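Local atomic coordinates of beta-lactamase (Sphaerobacter thermophilus, PDB entry 4EWF), a protein that probably hydrolyses beta-lactam rings with water, yielding substituted beta-amino acids. Residues Thr24-Pro35 with Thr236-Pro247; Leu192-Ile201 with Arg212-Leu220. One frame throughout, in Å; residues are numbered along the deposited sequence.

Contact 1: residues Thr24-Pro35 with Thr236-Pro247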
loop_
_atom_site.group_PDB
_atom_site.type_symbol
_atom_site.label_atom_id
_atom_site.label_comp_id
_atom_site.label_asym_id
_atom_site.label_seq_id
_atom_site.Cartn_x
_atom_site.Cartn_y
_atom_site.Cartn_z
ATOM N N THR A 24 0.118 24.338 0.400
ATOM C CA THR A 24 1.470 24.816 0.696
ATOM C C THR A 24 2.496 24.459 -0.386
ATOM O O THR A 24 3.694 24.644 -0.195
ATOM C CB THR A 24 1.969 24.370 2.091
ATOM O OG1 THR A 24 1.819 22.952 2.231
ATOM C CG2 THR A 24 1.177 25.076 3.188
ATOM N N GLY A 25 2.029 23.956 -1.522
ATOM C CA GLY A 25 2.906 23.761 -2.663
ATOM C C GLY A 25 3.249 22.312 -2.976
ATOM O O GLY A 25 3.878 22.031 -4.000
ATOM N N GLY A 26 2.830 21.389 -2.116
ATOM C CA GLY A 26 3.046 19.977 -2.379
ATOM C C GLY A 26 2.052 19.432 -3.395
ATOM O O GLY A 26 1.226 20.168 -3.938
ATOM N N THR A 27 2.113 18.130 -3.636
ATOM C CA THR A 27 1.260 17.492 -4.637
ATOM C C THR A 27 0.566 16.268 -4.078
ATOM O O THR A 27 1.180 15.478 -3.360
ATOM C CB THR A 27 2.101 17.067 -5.880
ATOM O OG1 THR A 27 2.672 18.235 -6.472
ATOM C CG2 THR A 27 1.229 16.351 -6.932
ATOM N N VAL A 28 -0.705 16.097 -4.440
ATOM C CA VAL A 28 -1.463 14.897 -4.074
ATOM C C VAL A 28 -1.872 14.132 -5.342
ATOM O O VAL A 28 -2.212 14.736 -6.361
ATOM C CB VAL A 28 -2.739 15.278 -3.261
ATOM C CG1 VAL A 28 -3.672 14.063 -3.064
ATOM C CG2 VAL A 28 -2.344 15.885 -1.907
ATOM N N GLY A 29 -1.802 12.808 -5.286
ATOM C CA GLY A 29 -2.382 11.965 -6.322
ATOM C C GLY A 29 -3.358 11.055 -5.599
ATOM O O GLY A 29 -3.022 10.489 -4.554
ATOM N N ALA A 30 -4.570 10.927 -6.131
ATOM C CA ALA A 30 -5.604 10.132 -5.472
ATOM C C ALA A 30 -6.511 9.486 -6.494
ATOM O O ALA A 30 -6.995 10.142 -7.423
ATOM C CB ALA A 30 -6.430 11.003 -4.532
ATOM N N THR A 31 -6.744 8.196 -6.307
ATOM C CA THR A 31 -7.737 7.466 -7.068
ATOM C C THR A 31 -8.571 6.707 -6.048
ATOM O O THR A 31 -8.052 5.907 -5.284
ATOM C CB THR A 31 -7.070 6.494 -8.078
ATOM O OG1 THR A 31 -6.341 7.254 -9.047
ATOM C CG2 THR A 31 -8.118 5.657 -8.800
ATOM N N ILE A 32 -9.868 6.978 -6.026
ATOM C CA ILE A 32 -10.733 6.447 -4.996
ATOM C C ILE A 32 -11.927 5.839 -5.681
ATOM O O ILE A 32 -12.606 6.507 -6.457
ATOM C CB ILE A 32 -11.180 7.562 -4.029
ATOM C CG1 ILE A 32 -9.966 8.113 -3.267
ATOM C CG2 ILE A 32 -12.287 7.048 -3.078
ATOM C CD1 ILE A 32 -10.203 9.458 -2.592
ATOM N N VAL A 33 -12.173 4.564 -5.429
ATOM C CA VAL A 33 -13.258 3.896 -6.121
ATOM C C VAL A 33 -14.410 3.606 -5.181
ATOM O O VAL A 33 -14.247 2.889 -4.201
ATOM C CB VAL A 33 -12.791 2.578 -6.766
ATOM C CG1 VAL A 33 -13.909 1.998 -7.626
ATOM C CG2 VAL A 33 -11.521 2.816 -7.597
ATOM N N ALA A 34 -15.582 4.162 -5.491
ATOM C CA ALA A 34 -16.767 3.953 -4.670
ATOM C C ALA A 34 -17.295 2.543 -4.861
ATOM O O ALA A 34 -17.014 1.902 -5.874
ATOM C CB ALA A 34 -17.859 4.976 -5.038
ATOM N N PRO A 35 -18.077 2.058 -3.891
ATOM C CA PRO A 35 -18.753 0.767 -3.978
ATOM C C PRO A 35 -19.378 0.537 -5.351
ATOM O O PRO A 35 -19.200 -0.530 -5.940
ATOM C CB PRO A 35 -19.837 0.887 -2.916
ATOM C CG PRO A 35 -19.209 1.731 -1.875
ATOM C CD PRO A 35 -18.355 2.730 -2.612
ATOM N N THR A 236 -17.518 -1.545 -0.208
ATOM C CA THR A 236 -16.081 -1.328 -0.022
ATOM C C THR A 236 -15.557 -0.119 -0.791
ATOM O O THR A 236 -15.857 0.055 -1.969
ATOM C CB THR A 236 -15.265 -2.572 -0.442
ATOM O OG1 THR A 236 -15.604 -3.666 0.413
ATOM C CG2 THR A 236 -13.764 -2.300 -0.324
ATOM N N LEU A 237 -14.768 0.702 -0.107
ATOM C CA LEU A 237 -14.118 1.845 -0.711
ATOM C C LEU A 237 -12.655 1.508 -1.036
ATOM O O LEU A 237 -11.912 1.052 -0.165
ATOM C CB LEU A 237 -14.150 3.018 0.274
ATOM C CG LEU A 237 -13.607 4.333 -0.273
ATOM C CD1 LEU A 237 -14.643 4.924 -1.221
ATOM C CD2 LEU A 237 -13.305 5.298 0.856
ATOM N N VAL A 238 -12.229 1.734 -2.276
ATOM C CA VAL A 238 -10.803 1.568 -2.592
ATOM C C VAL A 238 -10.112 2.925 -2.566
ATOM O O VAL A 238 -10.591 3.874 -3.168
ATOM C CB VAL A 238 -10.589 0.904 -3.968
ATOM C CG1 VAL A 238 -9.115 0.872 -4.328
ATOM C CG2 VAL A 238 -11.187 -0.508 -3.977
ATOM N N VAL A 239 -8.978 3.005 -1.872
ATOM C CA VAL A 239 -8.283 4.271 -1.687
ATOM C C VAL A 239 -6.783 4.172 -1.987
ATOM O O VAL A 239 -6.056 3.442 -1.328
ATOM C CB VAL A 239 -8.466 4.787 -0.242
ATOM C CG1 VAL A 239 -7.654 6.082 -0.022
ATOM C CG2 VAL A 239 -9.951 4.985 0.052
ATOM N N ALA A 240 -6.328 4.912 -2.987
ATOM C CA ALA A 240 -4.898 4.993 -3.270
ATOM C C ALA A 240 -4.486 6.469 -3.291
ATOM O O ALA A 240 -4.826 7.210 -4.213
ATOM C CB ALA A 240 -4.575 4.302 -4.607
ATOM N N VAL A 241 -3.804 6.910 -2.244
ATOM C CA VAL A 241 -3.396 8.306 -2.155
ATOM C C VAL A 241 -1.892 8.401 -2.000
ATOM O O VAL A 241 -1.311 7.748 -1.139
ATOM C CB VAL A 241 -4.078 9.006 -0.967
ATOM C CG1 VAL A 241 -3.600 10.452 -0.834
ATOM C CG2 VAL A 241 -5.591 8.953 -1.155
ATOM N N PHE A 242 -1.271 9.192 -2.871
ATOM C CA PHE A 242 0.154 9.476 -2.810
ATOM C C PHE A 242 0.343 10.952 -2.542
ATOM O O PHE A 242 -0.368 11.780 -3.112
ATOM C CB PHE A 242 0.831 9.062 -4.129
ATOM C CG PHE A 242 0.858 7.568 -4.324
ATOM C CD1 PHE A 242 2.026 6.850 -4.117
ATOM C CD2 PHE A 242 -0.303 6.877 -4.642
ATOM C CE1 PHE A 242 2.055 5.461 -4.271
ATOM C CE2 PHE A 242 -0.290 5.480 -4.797
ATOM C CZ PHE A 242 0.899 4.774 -4.602
ATOM N N THR A 243 1.283 11.297 -1.661
ATOM C CA THR A 243 1.552 12.716 -1.447
ATOM C C THR A 243 3.049 12.984 -1.470
ATOM O O THR A 243 3.857 12.159 -1.047
ATOM C CB THR A 243 0.950 13.298 -0.132
ATOM O OG1 THR A 243 1.816 13.014 0.979
ATOM C CG2 THR A 243 -0.462 12.769 0.144
ATOM N N GLU A 244 3.403 14.168 -1.943
ATOM C CA GLU A 244 4.785 14.502 -2.194
ATOM C C GLU A 244 5.019 15.958 -1.819
ATOM O O GLU A 244 4.246 16.851 -2.203
ATOM C CB GLU A 244 5.028 14.244 -3.685
ATOM C CG GLU A 244 6.234 14.802 -4.315
ATOM C CD GLU A 244 6.241 14.483 -5.809
ATOM O OE1 GLU A 244 6.135 13.289 -6.154
ATOM O OE2 GLU A 244 6.319 15.422 -6.626
ATOM N N ASN A 245 6.087 16.203 -1.067
ATOM C CA ASN A 245 6.471 17.558 -0.693
ATOM C C ASN A 245 5.457 18.350 0.131
ATOM O O ASN A 245 5.474 19.576 0.093
ATOM C CB ASN A 245 6.844 18.366 -1.942
ATOM C CG ASN A 245 8.002 17.754 -2.683
ATOM O OD1 ASN A 245 8.971 17.303 -2.065
ATOM N ND2 ASN A 245 7.894 17.686 -4.005
ATOM N N LEU A 246 4.574 17.672 0.859
ATOM C CA LEU A 246 3.813 18.371 1.898
ATOM C C LEU A 246 4.797 18.833 2.973
ATOM O O LEU A 246 5.955 18.416 2.974
ATOM C CB LEU A 246 2.714 17.484 2.491
ATOM C CG LEU A 246 1.653 16.916 1.537
ATOM C CD1 LEU A 246 0.333 16.635 2.262
ATOM C CD2 LEU A 246 1.428 17.821 0.369
ATOM N N PRO A 247 4.353 19.703 3.888
ATOM C CA PRO A 247 5.340 20.313 4.792
ATOM C C PRO A 247 6.109 19.334 5.683
ATOM O O PRO A 247 7.288 19.556 5.951
ATOM C CB PRO A 247 4.489 21.261 5.633
ATOM C CG PRO A 247 3.381 21.665 4.688
ATOM C CD PRO A 247 3.046 20.382 3.966
HETATM O O HOH W 1 4.896 21.989 1.350
HETATM O O HOH W 2 5.276 17.821 -6.032
HETATM O O HOH W 3 -15.006 -0.124 -4.551
#
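T27 to V33 pairs antiparallel with V238 to E244, joining the first and last strands of the five-stranded sheet of the class A beta-lactamase fold, where the two chain ends of the domain meet. Four hydrogen-bonded pairs, T27 with E244, G29 with F242, T31 with A240 and V33 with V238, carry eight N-H...O=C bonds. The bonds around G29 and F242 are short: G29 N to F242 O is 2.8 Å and nearly straight, at 173°. At the non-hydrogen-bonded pairs between them, CA-H groups lean on carbonyls, as I32 CA does on V238 O at 3.2 Å.

Apolar contacts fall on both faces. On the face bearing V28, A30, I32, V239, V241 and T243, helix 249-266 packs on I32, V239 and V241; A30 CB meets V241 CG2 at 4.0 Å, and I32 CG2, set anti to its backbone N (chi1 -65° places CG1 beside that N), touches L237 CD1 at 3.7 Å. Toward helix 164-175, V33 and V238 abut CB to CB, while T31 OG1 is taken by D165. G29 has no side chain on this face, where the ring of F242 leads away from strand 27-33 and touches N225 and V227.

Water joins the strands where they run out past T27 and E244: one molecule donates to E244 OE2 and also bonds T27 OG1. Past the strands, G26 fits closely against the turn, its CA 3.8 Å from L246 CD2, and the hydroxyl of T24 sits against the CG-CD side of the P247 ring, with OG1 3.2 Å from CG.

Contact 2: residues Leu192-Ile201 with Arg212-Leu220; sequences LEKQQNPRRI and RWGSKTGSL. With SO4 (sulfate ion), chain E.
R200 reaches S219 end-on: NH1 and NH2 both bond to OG, at 3.0 and 2.7 Å, with the hydroxyl in the guanidinium plane. The chain is extended from CG to NE, which carries the group past T217, whose CB lies over one face; NH1 also makes a weak bond to G218 O. S219 OG also lies against sulfate O4, the modelled 2.5 Å being doubtfully short. T217 OG1 donates to O2 of the same ion, and K216 NZ stands 3.0 Å from that oxygen. The sulfate, probably from the crystallisation liquor, is also bonded by S52 OG. K216, T217 and G218 fit the KTG motif of this family, and S52, K55 and S113 match its SxxK and SxN elements, so the ion probably occupies the active site.

Behind the pocket, Q195 bends at chi2 (52°) to bring NE2 to S215 O at 2.9 Å. The oxygen lies in the amide plane, yet the N-H arrives above the plane of the carbonyl. The other end of the amide, OE1, accepts N197 N on a lone pair, which fixes the rotation of the group. L192 O is gripped from opposite faces of its plane by Q195 N and S215 N.

Farther out, the ring of W213 packs against P198 and CG of Q195, with N197 O at its edge, 3.8 Å from CH2. E193 OE1 forms a salt bridge with R212 NE at 3.5 Å.

R200 NE makes a salt bridge with E253 of helix 249-266, and its NH1 bonds N225 O of strand 223-232, while S215 OG bonds D226. The 192-201 loop leaves helix 182-192 and runs along strand 212-220, an edge strand of the sheet, toward helix 249-266.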
loop_
_atom_site.group_PDB
_atom_site.type_symbol
_atom_site.label_atom_id
_atom_site.label_comp_id
_atom_site.label_asym_id
_atom_site.label_seq_id
_atom_site.Cartn_x
_atom_site.Cartn_y
_atom_site.Cartn_z
ATOM N N LEU A 192 -3.080 -7.161 4.914
ATOM C CA LEU A 192 -3.264 -5.708 4.877
ATOM C C LEU A 192 -4.023 -5.203 6.103
ATOM O O LEU A 192 -3.770 -4.100 6.581
ATOM C CB LEU A 192 -3.965 -5.268 3.583
ATOM C CG LEU A 192 -3.093 -5.465 2.342
ATOM C CD1 LEU A 192 -3.912 -5.295 1.077
ATOM C CD2 LEU A 192 -1.897 -4.490 2.363
ATOM N N GLU A 193 -4.920 -6.023 6.634
ATOM C CA GLU A 193 -5.662 -5.646 7.835
ATOM C C GLU A 193 -4.734 -5.537 9.052
ATOM O O GLU A 193 -5.085 -4.929 10.063
ATOM C CB GLU A 193 -6.808 -6.630 8.107
ATOM C CG GLU A 193 -7.923 -6.559 7.056
ATOM C CD GLU A 193 -9.013 -7.622 7.232
ATOM O OE1 GLU A 193 -9.281 -8.034 8.381
ATOM O OE2 GLU A 193 -9.611 -8.031 6.208
ATOM N N LYS A 194 -3.544 -6.113 8.950
ATOM C CA LYS A 194 -2.609 -6.080 10.075
ATOM C C LYS A 194 -1.703 -4.835 10.074
ATOM O O LYS A 194 -0.835 -4.683 10.935
ATOM C CB LYS A 194 -1.822 -7.396 10.135
ATOM C CG LYS A 194 -2.752 -8.560 10.512
ATOM C CD LYS A 194 -2.006 -9.809 10.875
ATOM C CE LYS A 194 -2.973 -10.877 11.368
ATOM N NZ LYS A 194 -4.046 -11.127 10.365
ATOM N N GLN A 195 -1.924 -3.948 9.103
ATOM C CA GLN A 195 -1.282 -2.627 9.052
ATOM C C GLN A 195 -1.231 -1.979 10.443
ATOM O O GLN A 195 -2.257 -1.844 11.106
ATOM C CB GLN A 195 -2.060 -1.725 8.081
ATOM C CG GLN A 195 -1.595 -0.275 8.012
ATOM C CD GLN A 195 -0.110 -0.155 7.754
ATOM O OE1 GLN A 195 0.621 0.356 8.586
ATOM N NE2 GLN A 195 0.339 -0.618 6.591
ATOM N N GLN A 196 -0.045 -1.583 10.896
ATOM C CA GLN A 196 0.071 -1.073 12.264
ATOM C C GLN A 196 -0.057 0.446 12.411
ATOM O O GLN A 196 -0.165 0.946 13.530
ATOM C CB GLN A 196 1.361 -1.566 12.927
ATOM C CG GLN A 196 1.362 -3.072 13.115
ATOM C CD GLN A 196 2.342 -3.530 14.177
ATOM O OE1 GLN A 196 3.107 -2.728 14.730
ATOM N NE2 GLN A 196 2.317 -4.827 14.479
ATOM N N ASN A 197 -0.028 1.175 11.297
ATOM C CA ASN A 197 -0.174 2.628 11.346
ATOM C C ASN A 197 -1.589 3.066 10.951
ATOM O O ASN A 197 -1.910 3.098 9.760
ATOM C CB ASN A 197 0.846 3.285 10.415
ATOM C CG ASN A 197 0.761 4.806 10.443
ATOM O OD1 ASN A 197 0.015 5.369 11.231
ATOM N ND2 ASN A 197 1.535 5.467 9.589
ATOM N N PRO A 198 -2.430 3.403 11.940
ATOM C CA PRO A 198 -3.828 3.779 11.680
ATOM C C PRO A 198 -4.047 5.262 11.370
ATOM O O PRO A 198 -5.198 5.704 11.381
ATOM C CB PRO A 198 -4.502 3.477 13.017
ATOM C CG PRO A 198 -3.457 3.839 14.019
ATOM C CD PRO A 198 -2.136 3.393 13.388
ATOM N N ARG A 199 -2.986 6.014 11.093
ATOM C CA ARG A 199 -3.089 7.471 11.048
ATOM C C ARG A 199 -3.433 8.007 9.658
ATOM O O ARG A 199 -3.642 9.213 9.488
ATOM C CB ARG A 199 -1.774 8.104 11.520
ATOM C CG ARG A 199 -1.423 7.800 12.976
ATOM C CD ARG A 199 -0.028 8.297 13.304
ATOM N NE ARG A 199 0.415 7.892 14.645
ATOM C CZ ARG A 199 0.885 6.681 14.929
ATOM N NH1 ARG A 199 0.943 5.756 13.973
ATOM N NH2 ARG A 199 1.284 6.388 16.161
ATOM N N ARG A 200 -3.477 7.129 8.663
ATOM C CA ARG A 200 -3.736 7.601 7.297
ATOM C C ARG A 200 -5.116 7.125 6.823
ATOM O O ARG A 200 -6.139 7.639 7.282
ATOM C CB ARG A 200 -2.585 7.209 6.358
ATOM C CG ARG A 200 -1.217 7.644 6.932
ATOM C CD ARG A 200 -0.013 7.281 6.072
ATOM N NE ARG A 200 1.224 7.462 6.836
ATOM C CZ ARG A 200 2.451 7.254 6.363
ATOM N NH1 ARG A 200 2.636 6.860 5.104
ATOM N NH2 ARG A 200 3.501 7.442 7.161
ATOM N N ILE A 201 -5.162 6.138 5.932
ATOM C CA ILE A 201 -6.456 5.598 5.515
ATOM C C ILE A 201 -7.248 5.171 6.752
ATOM O O ILE A 201 -8.468 5.374 6.843
ATOM C CB ILE A 201 -6.289 4.407 4.546
ATOM C CG1 ILE A 201 -5.872 4.917 3.168
ATOM C CG2 ILE A 201 -7.580 3.592 4.467
ATOM C CD1 ILE A 201 -5.394 3.832 2.218
ATOM N N ARG A 212 -14.176 -3.494 8.331
ATOM C CA ARG A 212 -12.753 -3.844 8.249
ATOM C C ARG A 212 -12.002 -2.833 7.379
ATOM O O ARG A 212 -12.598 -2.165 6.521
ATOM C CB ARG A 212 -12.554 -5.258 7.672
ATOM C CG ARG A 212 -13.832 -6.078 7.535
ATOM C CD ARG A 212 -13.553 -7.492 7.051
ATOM N NE ARG A 212 -12.786 -8.253 8.032
ATOM C CZ ARG A 212 -13.314 -8.884 9.080
ATOM N NH1 ARG A 212 -12.528 -9.550 9.919
ATOM N NH2 ARG A 212 -14.627 -8.849 9.296
ATOM N N TRP A 213 -10.697 -2.728 7.597
ATOM C CA TRP A 213 -9.849 -1.933 6.712
ATOM C C TRP A 213 -8.444 -2.525 6.698
ATOM O O TRP A 213 -8.034 -3.226 7.628
ATOM C CB TRP A 213 -9.821 -0.457 7.130
ATOM C CG TRP A 213 -9.000 -0.188 8.361
ATOM C CD1 TRP A 213 -9.399 -0.313 9.668
ATOM C CD2 TRP A 213 -7.641 0.265 8.394
ATOM N NE1 TRP A 213 -8.359 0.031 10.513
ATOM C CE2 TRP A 213 -7.269 0.379 9.754
ATOM C CE3 TRP A 213 -6.696 0.566 7.402
ATOM C CZ2 TRP A 213 -5.988 0.788 10.144
ATOM C CZ3 TRP A 213 -5.425 0.973 7.788
ATOM C CH2 TRP A 213 -5.082 1.083 9.150
ATOM N N GLY A 214 -7.723 -2.268 5.621
ATOM C CA GLY A 214 -6.338 -2.695 5.526
ATOM C C GLY A 214 -5.646 -1.751 4.581
ATOM O O GLY A 214 -6.295 -1.131 3.732
ATOM N N SER A 215 -4.333 -1.638 4.700
ATOM C CA SER A 215 -3.608 -0.773 3.789
ATOM C C SER A 215 -2.117 -1.072 3.852
ATOM O O SER A 215 -1.643 -1.749 4.770
ATOM C CB SER A 215 -3.856 0.696 4.138
ATOM O OG SER A 215 -2.956 1.148 5.145
ATOM N N LYS A 216 -1.392 -0.589 2.851
ATOM C CA LYS A 216 0.058 -0.538 2.918
ATOM C C LYS A 216 0.448 0.922 2.795
ATOM O O LYS A 216 0.159 1.580 1.784
ATOM C CB LYS A 216 0.737 -1.334 1.797
ATOM C CG LYS A 216 2.285 -1.291 1.902
ATOM C CD LYS A 216 2.736 -2.066 3.147
ATOM C CE LYS A 216 4.217 -1.814 3.488
ATOM N NZ LYS A 216 4.440 -0.497 4.173
ATOM N N THR A 217 1.096 1.417 3.838
ATOM C CA THR A 217 1.622 2.770 3.858
ATOM C C THR A 217 2.951 2.832 3.121
ATOM O O THR A 217 3.584 1.803 2.849
ATOM C CB THR A 217 1.928 3.181 5.301
ATOM O OG1 THR A 217 2.729 2.151 5.904
ATOM C CG2 THR A 217 0.635 3.358 6.101
ATOM N N GLY A 218 3.379 4.051 2.831
ATOM C CA GLY A 218 4.699 4.307 2.292
ATOM C C GLY A 218 5.192 5.673 2.735
ATOM O O GLY A 218 4.452 6.664 2.677
ATOM N N SER A 219 6.447 5.733 3.169
ATOM C CA SER A 219 7.016 6.974 3.681
ATOM C C SER A 219 8.489 7.065 3.323
ATOM O O SER A 219 9.220 6.096 3.472
ATOM C CB SER A 219 6.898 7.029 5.208
ATOM O OG SER A 219 5.604 6.632 5.641
ATOM N N LEU A 220 8.897 8.242 2.861
ATOM C CA LEU A 220 10.290 8.603 2.630
ATOM C C LEU A 220 10.322 10.082 2.953
ATOM O O LEU A 220 9.270 10.693 3.104
ATOM C CB LEU A 220 10.636 8.431 1.148
ATOM C CG LEU A 220 11.441 7.247 0.603
ATOM C CD1 LEU A 220 11.552 6.102 1.569
ATOM C CD2 LEU A 220 10.877 6.807 -0.739
HETATM S S SO4 E . 6.213 3.066 5.952
HETATM O O1 SO4 E . 7.061 3.241 4.764
HETATM O O2 SO4 E . 5.382 1.875 5.747
HETATM O O3 SO4 E . 7.048 2.896 7.146
HETATM O O4 SO4 E . 5.348 4.236 6.146
HETATM O O HOH W 4 -7.246 -3.074 10.219
HETATM O O HOH W 5 3.430 -0.936 6.735
HETATM O O HOH W 6 3.272 0.713 8.963
HETATM O O HOH W 7 3.847 3.898 8.395
#

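From the N terminus, helix 12-22 leads into strand 27-33, which pairs first with 39-42 and takes its second neighbour, 235-244, in contact 1 some 200 residues later; that pairing closes a loop holding most of the chain. Contact 2 is nested inside it as a much shorter loop, formed where the chain leaving helix 182-192 returns as strand 212-220. Strand 223-232 then lies between 212-220 and 235-244, so both contacts belong to one sheet, their centres about 14 Å apart. They touch where I201 CD1 packs on V239 O, 3.6 Å away. Helix 249-266, after contact 1, packs against residues of both.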